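Local coordinates for laccase (PDB 3SQR), which oxidises phenolic substrates and probably reduces dioxygen to water at its copper centres, as a multicopper oxidase probably acting in the breakdown of lignin and detoxification of lignin-derived products, at residues E69-V74 / I109-N114; L134-V139 / D151-K156; D391-S396 / V452-T457; Q477-F482 / A503-G508. One frame throughout, in Å; residues are numbered along the deposited sequence. Where two conformers were deposited one is given.

Contact 1: E69-V74 / I109-N114; sequences EYWLSV and IIHVTN. With MAN (alpha-D-mannopyranose), chain C; NAG (2-acetamido-2-deoxy-beta-D-glucopyranose), chain G.
Leu72 and Ile110 lie side by side on the buried face of two parallel neighbouring strands, Leu72 CD1 resting 3.6 Å from Ile110 CG2. Further on, Val74 CG2 meets Val112 CG1 at 3.9 Å, and Ile100 and Trp125 of the second sheet close over this face, as in the sandwich of a cupredoxin domain. Five backbone hydrogen bonds zip the pair: Tyr70, Leu72 and Val74 donate to the carbonyls of Ile109, His111 and Thr113, while His111 and Thr113 donate back.

The other face, with Glu69, Trp71 and His111, is more exposed and polar. In the modelled conformer, one of two, the five-membered ring of Trp71 makes an offset stack on His111, planes 21° apart. On the side of strand 69-74 turned away from 109-114, a mannose O4 accepts from Glu69 N at 3.2 Å and a GlcNAc N2 donates to Trp71 O at 2.7 Å.

Glu69 holds CG anti to its backbone N (chi1 -174°) and runs extended to His111. NE2 of His111 donates to Glu69 OE2 over 2.6 Å, nearly straight at 168°, on the anti side of the carboxylate. With His111 ND1 also paired to Thr154, the imidazole is fixed in rotation, and the adjacent carboxylate would probably favour its protonated form.

Contact 2: L134-V139 / D151-K156; sequences LEYDGV and DTLTYK
Leu153 is the first residue of 151-156 to reach the other segment: its CD1 lies 4.3 Å from Tyr136 CE1, at the edge of the tyrosine ring. One residue on, the carbonyl of Thr154 points at the same ring, its O 3.3 Å from Tyr136 CE1 in an oblique approach. This oxygen is buried by the contact and has no hydrogen-bond partner in the model, while Thr154 OG1 turns to His111.

Tyr155 brings the two aromatic residues together. Its CD2 stands 3.8 Å from Tyr136 CB, and the backbone O of Tyr136 sits at the edge of the Tyr155 ring, 3.3 Å from CD2. Gly138 CA lies obliquely beyond, near CE2, and Tyr155 OH is held by Gln144 and Ile123.

Here the outermost strand of a cupredoxin-type sheet packs against a loop that lies beside the copper cluster. Asp137, facing away from the strand, bonds through OD2 to ND1 of the copper ligand His468 and through its O to His124, a probable type 2 ligand, making it a second-shell residue.

At Lys156 the backbone lies over the ring. Its N sits 3.6 Å above one face of the Tyr136 ring, offset toward the rim, and Glu135 CG covers the opposite face. The ring is sandwiched there because chi1 of Tyr136, -64°, sets CG anti to the carbonyl carbon, with CB already pointing toward the strand. Lys156 O comes to 3.1 Å from Tyr136 CD2, and the tyrosine hydroxyl continues past the strand to Asp553 of helix 551-567.

Contact 3: D391-S396 / V452-T457; sequences DEQVSS and VIEDLT. With NAG (2-acetamido-2-deoxy-beta-D-glucopyranose), chain I.
Val394 and Ile453 make the tightest apolar meeting between these parallel strands: Val394 CG2 and Ile453 CD1 approach to 3.5 Å, shorter than usual van der Waals contact. On the same face Val394 CG1 runs alongside the methyl CG2 of Thr457.

Backbone hydrogen bonds set the register. Glu392 N and Val394 N donate to Val452 O and Glu454 O, and Glu454 N and Leu456 N donate back to Glu392 O and Val394 O. The backbone O of Asp391 is taken by a GlcNAc N2 instead, over 2.6 Å.

Charged and polar side chains gather on the other face. Asp391 OD1 lies 2.5 Å from Glu454 OE2, the carboxylate planes 50° apart. Both acids are buried and touched by Phe482, and so short a distance suggests that one of them probably holds a proton. Gln393 NE2 adds a weak hydrogen bond to the same OE2 at 3.3 Å, its amide almost perpendicular to the carboxylate.

Where strand 452-455 ends, Asp455 OD1 forms an Asx turn, accepting from Thr457 N at 2.9 Å and from Thr457 OG1 on its syn lone pair. Two waters continue the join: one links Ser395 OG to Leu456 O, the other Ser396 OG to Thr457 O.

Within this cupredoxin domain the pair is interior in its sheet, flanked by 402-406 beside 387-398 and by 509-515 beside 448-455. Leu504 of the second sheet covers Val394 and Asp455, and the side chain of Asp455 comes to about 4 Å from that of the type 1 copper ligand His463.

Contact 4: Q477-F482 / A503-G508; sequences QETDVF and ALPGNG
A chi1 of 179° swings the Gln477 side chain away from its own nitrogen, and the extended chain beyond reaches across to Ala503 O, while chi1 of 53° in Thr479 sets its CG2 against Pro505. The segments begin at the ends of strands 472-478 and 501-504, in different sheets of the third cupredoxin domain, and run on as loop, the second through a type II turn, Pro505 to Gly508.

Gln477 NE2 donates to Ala503 O at 2.8 Å, in the carbonyl plane and on a lone pair, with a C=O...N angle of 122°. The bond lies close to the amide plane of the glutamine. Asp370 also accepts from NE2 and from Ala503 N, so one carboxylate ties both sides of the junction.

Pro505 packs between the two segments. Its CG lies 3.7 Å from Gln477 CG, crossing obliquely, and its CB meets Thr479 CG2 at 3.7 Å, about at a right angle.

The turn is closed by Gly508 N donating to Pro505 O over 2.8 Å. Thr479, Asp480 and Asn507 lie on the exposed side. Lacking a CB, Gly508 lets Glu478 O come within 3.2 Å of its CA; Asp480 O makes a second CA-H...O contact there, also 3.2 Å.

Contacts 1 and 3 are matching parallel strand pairs in the first and third cupredoxin domains, about 37 Å apart between centres on opposite sides of the chain's centre. One face is mainly apolar in contact 1 and mixed in contact 3; the other is more polar, with sugars hydrogen-bonded to the backbone beside it. Contact 2 is the most buried and is made by rings and backbone without hydrogen bonds between its segments. It shares a sheet with contact 1, where Ile110 N pairs with Tyr155 O. Contact 4, the most exposed, centres on a turn that touches contact 3 through Asp455 OD2 and Asn507 N. Contact 2 borders the trinuclear copper cluster, whereas contacts 3 and 4 lie nearer the type 1 copper.

Contact 1: E69-V74 / I109-N114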
# COMPACT_ATOMS: atom_id res chain seq x y z
N GLU A 69 -6.79 -14.07 -16.30
CA GLU A 69 -8.04 -13.37 -16.23
C GLU A 69 -8.74 -13.60 -14.89
O GLU A 69 -8.83 -14.73 -14.40
CB GLU A 69 -8.92 -13.85 -17.36
CG GLU A 69 -10.23 -13.08 -17.49
CD GLU A 69 -10.95 -13.33 -18.83
OE1 GLU A 69 -10.87 -14.47 -19.32
OE2 GLU A 69 -11.57 -12.38 -19.35
N TYR A 70 -9.31 -12.57 -14.32
CA TYR A 70 -9.93 -12.64 -13.01
C TYR A 70 -11.24 -11.91 -13.06
O TYR A 70 -11.38 -10.92 -13.76
CB TYR A 70 -9.02 -12.02 -11.92
CG TYR A 70 -7.82 -12.82 -11.54
CD1 TYR A 70 -7.88 -13.73 -10.49
CD2 TYR A 70 -6.64 -12.65 -12.20
CE1 TYR A 70 -6.73 -14.47 -10.12
CE2 TYR A 70 -5.53 -13.36 -11.85
CZ TYR A 70 -5.57 -14.27 -10.84
OH TYR A 70 -4.43 -14.95 -10.55
N TRP A 71 -12.22 -12.37 -12.27
CA TRP A 71 -13.47 -11.68 -12.10
C TRP A 71 -13.58 -11.33 -10.64
O TRP A 71 -13.48 -12.21 -9.80
CB TRP A 71 -14.67 -12.54 -12.57
CG TRP A 71 -14.88 -12.58 -14.01
CD1 TRP A 71 -15.72 -11.77 -14.76
CD2 TRP A 71 -14.24 -13.45 -14.93
NE1 TRP A 71 -15.61 -12.09 -16.10
CE2 TRP A 71 -14.72 -13.13 -16.22
CE3 TRP A 71 -13.29 -14.48 -14.79
CZ2 TRP A 71 -14.27 -13.77 -17.33
CZ3 TRP A 71 -12.88 -15.14 -15.90
CH2 TRP A 71 -13.37 -14.80 -17.15
N LEU A 72 -13.74 -10.07 -10.31
CA LEU A 72 -13.87 -9.68 -8.91
C LEU A 72 -15.16 -8.96 -8.76
O LEU A 72 -15.53 -8.12 -9.57
CB LEU A 72 -12.74 -8.74 -8.44
CG LEU A 72 -11.32 -9.30 -8.44
CD1 LEU A 72 -10.26 -8.28 -8.04
CD2 LEU A 72 -11.30 -10.50 -7.54
N SER A 73 -15.80 -9.25 -7.66
CA SER A 73 -17.01 -8.57 -7.30
C SER A 73 -16.80 -7.82 -6.01
O SER A 73 -16.44 -8.38 -4.97
CB SER A 73 -18.15 -9.59 -7.19
OG SER A 73 -19.26 -9.02 -6.52
N VAL A 74 -17.05 -6.51 -6.06
CA VAL A 74 -16.98 -5.68 -4.90
C VAL A 74 -18.29 -5.77 -4.18
O VAL A 74 -19.33 -5.41 -4.73
CB VAL A 74 -16.65 -4.23 -5.23
CG1 VAL A 74 -16.73 -3.34 -4.00
CG2 VAL A 74 -15.27 -4.20 -5.89
N ILE A 109 -6.01 -9.43 -16.80
CA ILE A 109 -7.33 -8.90 -17.13
C ILE A 109 -8.20 -9.11 -15.90
O ILE A 109 -8.47 -10.26 -15.53
CB ILE A 109 -7.91 -9.66 -18.30
CG1 ILE A 109 -6.97 -9.54 -19.50
CG2 ILE A 109 -9.29 -9.10 -18.64
CD1 ILE A 109 -7.42 -10.37 -20.68
N ILE A 110 -8.60 -8.02 -15.25
CA ILE A 110 -9.34 -8.14 -14.01
C ILE A 110 -10.66 -7.40 -14.16
O ILE A 110 -10.70 -6.21 -14.17
CB ILE A 110 -8.58 -7.60 -12.83
CG1 ILE A 110 -7.15 -8.21 -12.82
CG2 ILE A 110 -9.42 -7.82 -11.52
CD1 ILE A 110 -6.13 -7.49 -11.97
N HIS A 111 -11.72 -8.18 -14.32
CA HIS A 111 -13.07 -7.65 -14.43
C HIS A 111 -13.61 -7.32 -13.08
O HIS A 111 -13.82 -8.24 -12.28
CB HIS A 111 -14.01 -8.65 -15.09
CG HIS A 111 -13.46 -9.27 -16.34
ND1 HIS A 111 -13.58 -8.66 -17.57
CD2 HIS A 111 -12.83 -10.44 -16.55
CE1 HIS A 111 -13.00 -9.42 -18.49
NE2 HIS A 111 -12.56 -10.52 -17.90
N VAL A 112 -13.80 -6.03 -12.80
CA VAL A 112 -14.22 -5.58 -11.49
C VAL A 112 -15.63 -5.08 -11.60
O VAL A 112 -15.88 -4.03 -12.20
CB VAL A 112 -13.35 -4.48 -10.90
CG1 VAL A 112 -13.87 -4.06 -9.54
CG2 VAL A 112 -11.86 -5.04 -10.73
N THR A 113 -16.52 -5.79 -10.93
CA THR A 113 -17.95 -5.38 -10.89
C THR A 113 -18.27 -4.82 -9.55
O THR A 113 -17.97 -5.43 -8.50
CB THR A 113 -18.86 -6.59 -11.18
OG1 THR A 113 -18.56 -7.17 -12.48
CG2 THR A 113 -20.37 -6.16 -11.06
N ASN A 114 -18.83 -3.61 -9.55
CA ASN A 114 -19.23 -2.97 -8.33
C ASN A 114 -20.60 -3.45 -7.93
O ASN A 114 -21.58 -2.96 -8.44
CB ASN A 114 -19.26 -1.43 -8.42
CG ASN A 114 -19.60 -0.79 -7.16
OD1 ASN A 114 -19.75 -1.46 -6.12
ND2 ASN A 114 -19.64 0.58 -7.16
C1 MAN C . -9.12 -19.25 -13.37
C2 MAN C . -9.77 -18.83 -14.70
C3 MAN C . -8.67 -18.66 -15.77
C4 MAN C . -7.64 -17.64 -15.29
C5 MAN C . -7.07 -18.08 -13.93
C6 MAN C . -6.20 -16.97 -13.32
O2 MAN C . -10.58 -17.67 -14.54
O3 MAN C . -9.19 -18.28 -17.02
O4 MAN C . -6.69 -17.26 -16.31
O5 MAN C . -8.11 -18.33 -12.99
O6 MAN C . -5.69 -17.38 -12.05
C1 NAG G . -16.00 -13.33 -7.49
C2 NAG G . -15.67 -14.48 -8.42
C3 NAG G . -16.31 -14.29 -9.77
C4 NAG G . -17.79 -14.12 -9.57
C5 NAG G . -18.06 -12.98 -8.64
C6 NAG G . -19.56 -12.76 -8.39
C7 NAG G . -13.42 -15.26 -7.85
C8 NAG G . -11.96 -15.06 -8.14
N2 NAG G . -14.23 -14.48 -8.59
O3 NAG G . -16.09 -15.43 -10.50
O4 NAG G . -18.35 -13.85 -10.81
O5 NAG G . -17.43 -13.21 -7.37
O6 NAG G . -20.08 -13.97 -7.78
O7 NAG G . -13.80 -16.06 -6.99

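Contact 2: L134-V139 / D151-K156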
# COMPACT_ATOMS: atom_id res chain seq x y z
N LEU A 134 -2.04 3.86 -17.75
CA LEU A 134 -2.39 4.85 -16.76
C LEU A 134 -3.83 4.72 -16.35
O LEU A 134 -4.21 4.87 -15.19
CB LEU A 134 -2.19 6.25 -17.42
CG LEU A 134 -2.93 7.35 -16.71
CD1 LEU A 134 -2.30 7.70 -15.34
CD2 LEU A 134 -2.90 8.64 -17.66
N GLU A 135 -4.69 4.42 -17.34
CA GLU A 135 -6.10 4.44 -17.14
C GLU A 135 -6.63 3.25 -16.30
O GLU A 135 -7.78 3.18 -15.96
CB GLU A 135 -6.83 4.50 -18.48
CG GLU A 135 -6.75 3.28 -19.28
CD GLU A 135 -5.43 3.03 -20.07
OE1 GLU A 135 -4.43 3.82 -19.99
OE2 GLU A 135 -5.45 2.03 -20.83
N TYR A 136 -5.72 2.38 -15.89
CA TYR A 136 -6.07 1.26 -15.09
C TYR A 136 -5.36 1.31 -13.72
O TYR A 136 -5.41 0.34 -12.96
CB TYR A 136 -5.77 -0.04 -15.83
CG TYR A 136 -6.64 -0.16 -17.09
CD1 TYR A 136 -8.04 -0.07 -16.97
CD2 TYR A 136 -6.07 -0.26 -18.33
CE1 TYR A 136 -8.84 -0.16 -18.07
CE2 TYR A 136 -6.88 -0.38 -19.46
CZ TYR A 136 -8.25 -0.28 -19.32
OH TYR A 136 -9.09 -0.35 -20.43
N ASP A 137 -4.81 2.47 -13.38
CA ASP A 137 -4.23 2.67 -12.07
C ASP A 137 -5.22 2.66 -10.91
O ASP A 137 -4.86 2.41 -9.75
CB ASP A 137 -3.38 3.94 -12.05
CG ASP A 137 -2.50 4.05 -10.87
OD1 ASP A 137 -1.81 3.03 -10.52
OD2 ASP A 137 -2.43 5.15 -10.29
N GLY A 138 -6.48 2.93 -11.22
CA GLY A 138 -7.57 2.82 -10.26
C GLY A 138 -7.70 3.91 -9.25
O GLY A 138 -8.32 3.71 -8.22
N VAL A 139 -7.30 5.16 -9.59
CA VAL A 139 -7.46 6.25 -8.68
C VAL A 139 -8.67 7.05 -9.16
O VAL A 139 -8.53 7.71 -10.18
CB VAL A 139 -6.31 7.18 -8.63
CG1 VAL A 139 -6.51 8.30 -7.62
CG2 VAL A 139 -4.99 6.32 -8.21
N ASP A 151 -22.01 -1.43 -12.33
CA ASP A 151 -21.20 -1.40 -13.48
C ASP A 151 -19.95 -2.31 -13.25
O ASP A 151 -19.62 -2.68 -12.12
CB ASP A 151 -20.78 0.02 -13.77
CG ASP A 151 -20.28 0.21 -15.16
OD1 ASP A 151 -20.47 -0.69 -16.01
OD2 ASP A 151 -19.67 1.28 -15.44
N THR A 152 -19.30 -2.60 -14.36
CA THR A 152 -18.06 -3.35 -14.44
C THR A 152 -16.99 -2.55 -15.19
O THR A 152 -17.28 -1.93 -16.23
CB THR A 152 -18.28 -4.73 -15.10
OG1 THR A 152 -19.24 -5.44 -14.30
CG2 THR A 152 -16.91 -5.52 -15.21
N LEU A 153 -15.76 -2.62 -14.67
CA LEU A 153 -14.63 -2.07 -15.35
C LEU A 153 -13.62 -3.16 -15.39
O LEU A 153 -13.32 -3.68 -14.34
CB LEU A 153 -14.04 -0.90 -14.60
CG LEU A 153 -12.81 -0.27 -15.24
CD1 LEU A 153 -12.91 0.08 -16.77
CD2 LEU A 153 -12.40 0.95 -14.36
N THR A 154 -13.11 -3.42 -16.59
CA THR A 154 -12.04 -4.42 -16.79
C THR A 154 -10.68 -3.73 -16.81
O THR A 154 -10.33 -3.04 -17.74
CB THR A 154 -12.28 -5.24 -18.05
OG1 THR A 154 -13.57 -5.87 -17.93
CG2 THR A 154 -11.14 -6.32 -18.24
N TYR A 155 -9.89 -4.00 -15.79
CA TYR A 155 -8.55 -3.47 -15.71
C TYR A 155 -7.63 -4.40 -16.47
O TYR A 155 -7.75 -5.61 -16.37
CB TYR A 155 -8.12 -3.34 -14.26
CG TYR A 155 -8.91 -2.32 -13.44
CD1 TYR A 155 -10.16 -2.60 -12.87
CD2 TYR A 155 -8.40 -1.06 -13.23
CE1 TYR A 155 -10.84 -1.69 -12.11
CE2 TYR A 155 -9.06 -0.17 -12.47
CZ TYR A 155 -10.28 -0.44 -11.91
OH TYR A 155 -10.90 0.52 -11.13
N LYS A 156 -6.77 -3.81 -17.27
CA LYS A 156 -5.78 -4.54 -18.01
C LYS A 156 -4.44 -3.97 -17.85
O LYS A 156 -4.22 -2.79 -18.18
CB LYS A 156 -6.19 -4.55 -19.51
CG LYS A 156 -7.49 -5.31 -19.77
CD LYS A 156 -7.75 -5.38 -21.33
CE LYS A 156 -9.07 -6.09 -21.68
NZ LYS A 156 -9.01 -6.68 -23.12

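Contact 3: D391-S396 / V452-T457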
# COMPACT_ATOMS: atom_id res chain seq x y z
N ASP A 391 9.70 21.27 -4.46
CA ASP A 391 9.58 21.29 -3.01
C ASP A 391 8.14 21.57 -2.67
O ASP A 391 7.49 22.48 -3.22
CB ASP A 391 10.50 22.36 -2.35
CG ASP A 391 10.21 22.52 -0.83
OD1 ASP A 391 10.68 21.67 -0.08
OD2 ASP A 391 9.47 23.44 -0.42
N GLU A 392 7.60 20.77 -1.76
CA GLU A 392 6.27 20.98 -1.27
C GLU A 392 6.24 20.76 0.24
O GLU A 392 7.05 20.04 0.80
CB GLU A 392 5.28 20.10 -2.01
CG GLU A 392 5.08 20.61 -3.48
CD GLU A 392 3.81 20.22 -4.06
OE1 GLU A 392 3.44 19.02 -3.93
OE2 GLU A 392 3.20 21.09 -4.70
N GLN A 393 5.29 21.44 0.85
CA GLN A 393 5.22 21.56 2.29
C GLN A 393 3.87 21.20 2.81
O GLN A 393 2.84 21.76 2.41
CB GLN A 393 5.59 22.98 2.72
CG GLN A 393 6.94 23.40 2.17
CD GLN A 393 7.27 24.84 2.52
OE1 GLN A 393 6.39 25.65 2.73
NE2 GLN A 393 8.52 25.13 2.59
N VAL A 394 3.89 20.29 3.76
CA VAL A 394 2.66 19.84 4.40
C VAL A 394 2.34 20.69 5.62
O VAL A 394 3.17 20.88 6.49
CB VAL A 394 2.75 18.37 4.79
CG1 VAL A 394 1.41 17.86 5.33
CG2 VAL A 394 3.17 17.54 3.53
N SER A 395 1.10 21.13 5.66
CA SER A 395 0.55 21.79 6.81
C SER A 395 -0.88 21.29 7.05
O SER A 395 -1.29 20.30 6.45
CB SER A 395 0.62 23.32 6.62
OG SER A 395 0.35 23.94 7.85
N SER A 396 -1.61 21.96 7.93
CA SER A 396 -3.00 21.63 8.13
C SER A 396 -3.86 22.86 8.25
O SER A 396 -3.36 23.97 8.49
CB SER A 396 -3.17 20.75 9.36
OG SER A 396 -2.81 21.47 10.51
N VAL A 452 10.72 16.87 -2.88
CA VAL A 452 10.97 17.00 -1.45
C VAL A 452 9.65 17.38 -0.82
O VAL A 452 9.06 18.37 -1.15
CB VAL A 452 12.04 18.11 -1.09
CG1 VAL A 452 12.17 18.23 0.44
CG2 VAL A 452 13.43 17.76 -1.62
N ILE A 453 9.20 16.58 0.14
CA ILE A 453 8.00 16.90 0.83
C ILE A 453 8.40 17.10 2.30
O ILE A 453 9.11 16.28 2.89
CB ILE A 453 6.91 15.83 0.66
CG1 ILE A 453 5.63 16.29 1.38
CG2 ILE A 453 7.42 14.43 1.06
CD1 ILE A 453 4.38 15.50 1.01
N GLU A 454 8.02 18.24 2.80
CA GLU A 454 8.37 18.71 4.13
C GLU A 454 7.21 18.66 5.05
O GLU A 454 6.09 19.06 4.70
CB GLU A 454 8.81 20.17 4.06
CG GLU A 454 10.00 20.41 3.21
CD GLU A 454 10.39 21.87 3.31
OE1 GLU A 454 10.53 22.35 4.46
OE2 GLU A 454 10.50 22.52 2.25
N ASP A 455 7.46 18.20 6.24
CA ASP A 455 6.43 18.26 7.27
C ASP A 455 6.54 19.57 8.04
O ASP A 455 7.37 19.65 8.92
CB ASP A 455 6.62 17.11 8.26
CG ASP A 455 5.49 17.06 9.35
OD1 ASP A 455 4.60 17.89 9.25
OD2 ASP A 455 5.54 16.23 10.27
N LEU A 456 5.65 20.51 7.78
CA LEU A 456 5.62 21.79 8.50
C LEU A 456 4.40 21.81 9.37
O LEU A 456 3.92 22.88 9.72
CB LEU A 456 5.60 22.98 7.51
CG LEU A 456 6.78 23.13 6.53
CD1 LEU A 456 6.81 24.55 5.90
CD2 LEU A 456 8.14 22.83 7.13
N THR A 457 3.84 20.65 9.69
CA THR A 457 2.59 20.60 10.44
C THR A 457 2.80 20.80 11.92
O THR A 457 1.85 21.11 12.64
CB THR A 457 1.83 19.25 10.31
OG1 THR A 457 2.63 18.23 10.92
CG2 THR A 457 1.55 18.94 8.85
C1 NAG I . 5.76 25.30 -2.21
C2 NAG I . 6.47 25.52 -3.54
C3 NAG I . 7.95 25.75 -3.27
C4 NAG I . 8.15 26.88 -2.28
C5 NAG I . 7.44 26.50 -0.99
C6 NAG I . 7.62 27.56 0.10
C7 NAG I . 5.57 24.45 -5.58
C8 NAG I . 5.52 23.24 -6.48
N2 NAG I . 6.33 24.40 -4.50
O3 NAG I . 8.53 26.07 -4.51
O4 NAG I . 9.53 27.01 -2.02
O5 NAG I . 6.06 26.39 -1.33
O6 NAG I . 7.09 28.77 -0.41
O7 NAG I . 4.89 25.43 -5.88
O HOH W 1 2.62 24.93 8.71
O HOH W 2 -0.36 22.15 10.99

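Contact 4: Q477-F482 / A503-G508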
# COMPACT_ATOMS: atom_id res chain seq x y z
N GLN A 477 15.81 10.90 3.85
CA GLN A 477 14.64 10.70 4.68
C GLN A 477 15.15 11.15 6.05
O GLN A 477 15.86 10.41 6.74
CB GLN A 477 14.24 9.24 4.62
CG GLN A 477 13.03 8.91 5.47
CD GLN A 477 12.69 7.49 5.47
OE1 GLN A 477 13.50 6.62 5.77
NE2 GLN A 477 11.42 7.21 5.12
N GLU A 478 14.87 12.38 6.37
CA GLU A 478 15.57 13.09 7.43
C GLU A 478 14.64 13.69 8.43
O GLU A 478 13.63 14.34 8.07
CB GLU A 478 16.41 14.22 6.82
CG GLU A 478 17.48 13.73 5.86
CD GLU A 478 18.62 12.99 6.51
OE1 GLU A 478 18.92 13.33 7.67
OE2 GLU A 478 19.19 12.08 5.86
N THR A 479 15.05 13.56 9.69
CA THR A 479 14.40 14.23 10.81
C THR A 479 15.13 15.54 11.08
O THR A 479 15.92 15.65 12.01
CB THR A 479 14.38 13.35 12.03
OG1 THR A 479 15.72 12.88 12.32
CG2 THR A 479 13.52 12.15 11.72
N ASP A 480 14.82 16.49 10.23
CA ASP A 480 15.30 17.86 10.38
C ASP A 480 14.58 18.72 9.41
O ASP A 480 13.75 18.26 8.60
CB ASP A 480 16.83 17.94 10.22
CG ASP A 480 17.47 19.07 11.10
OD1 ASP A 480 16.78 20.03 11.58
OD2 ASP A 480 18.69 19.02 11.28
N VAL A 481 14.85 20.01 9.50
CA VAL A 481 14.25 21.00 8.65
C VAL A 481 15.02 20.99 7.32
O VAL A 481 16.25 21.03 7.33
CB VAL A 481 14.27 22.37 9.34
CG1 VAL A 481 13.96 23.52 8.40
CG2 VAL A 481 13.23 22.35 10.55
N PHE A 482 14.28 20.98 6.21
CA PHE A 482 14.87 21.02 4.88
C PHE A 482 15.40 22.42 4.66
O PHE A 482 14.68 23.41 4.86
CB PHE A 482 13.83 20.79 3.83
CG PHE A 482 14.38 20.80 2.41
CD1 PHE A 482 15.27 19.87 2.02
CD2 PHE A 482 13.95 21.74 1.51
CE1 PHE A 482 15.72 19.86 0.70
CE2 PHE A 482 14.40 21.71 0.19
CZ PHE A 482 15.28 20.79 -0.17
N ALA A 503 8.20 6.81 4.47
CA ALA A 503 7.78 7.73 5.49
C ALA A 503 8.30 9.12 5.28
O ALA A 503 9.50 9.31 5.05
CB ALA A 503 8.25 7.23 6.88
N LEU A 504 7.40 10.08 5.33
CA LEU A 504 7.77 11.48 5.60
C LEU A 504 8.01 11.55 7.11
O LEU A 504 7.08 11.44 7.90
CB LEU A 504 6.66 12.42 5.22
CG LEU A 504 6.71 13.84 5.76
CD1 LEU A 504 8.01 14.53 5.37
CD2 LEU A 504 5.45 14.58 5.24
N PRO A 505 9.26 11.76 7.51
CA PRO A 505 9.50 11.78 8.97
C PRO A 505 8.80 12.91 9.65
O PRO A 505 8.82 13.99 9.17
CB PRO A 505 11.01 11.99 9.07
CG PRO A 505 11.53 11.36 7.79
CD PRO A 505 10.52 11.85 6.77
N GLY A 506 8.27 12.64 10.85
CA GLY A 506 7.62 13.65 11.62
C GLY A 506 8.58 14.80 11.88
O GLY A 506 9.70 14.58 12.36
N ASN A 507 8.10 15.96 11.47
CA ASN A 507 8.79 17.28 11.52
C ASN A 507 10.04 17.31 10.66
O ASN A 507 10.87 18.22 10.81
CB ASN A 507 9.13 17.62 12.97
CG ASN A 507 7.89 17.79 13.82
OD1 ASN A 507 6.89 18.35 13.37
ND2 ASN A 507 7.93 17.32 15.07
N GLY A 508 10.12 16.40 9.70
CA GLY A 508 11.27 16.33 8.83
C GLY A 508 10.91 16.44 7.38
O GLY A 508 9.96 17.11 7.02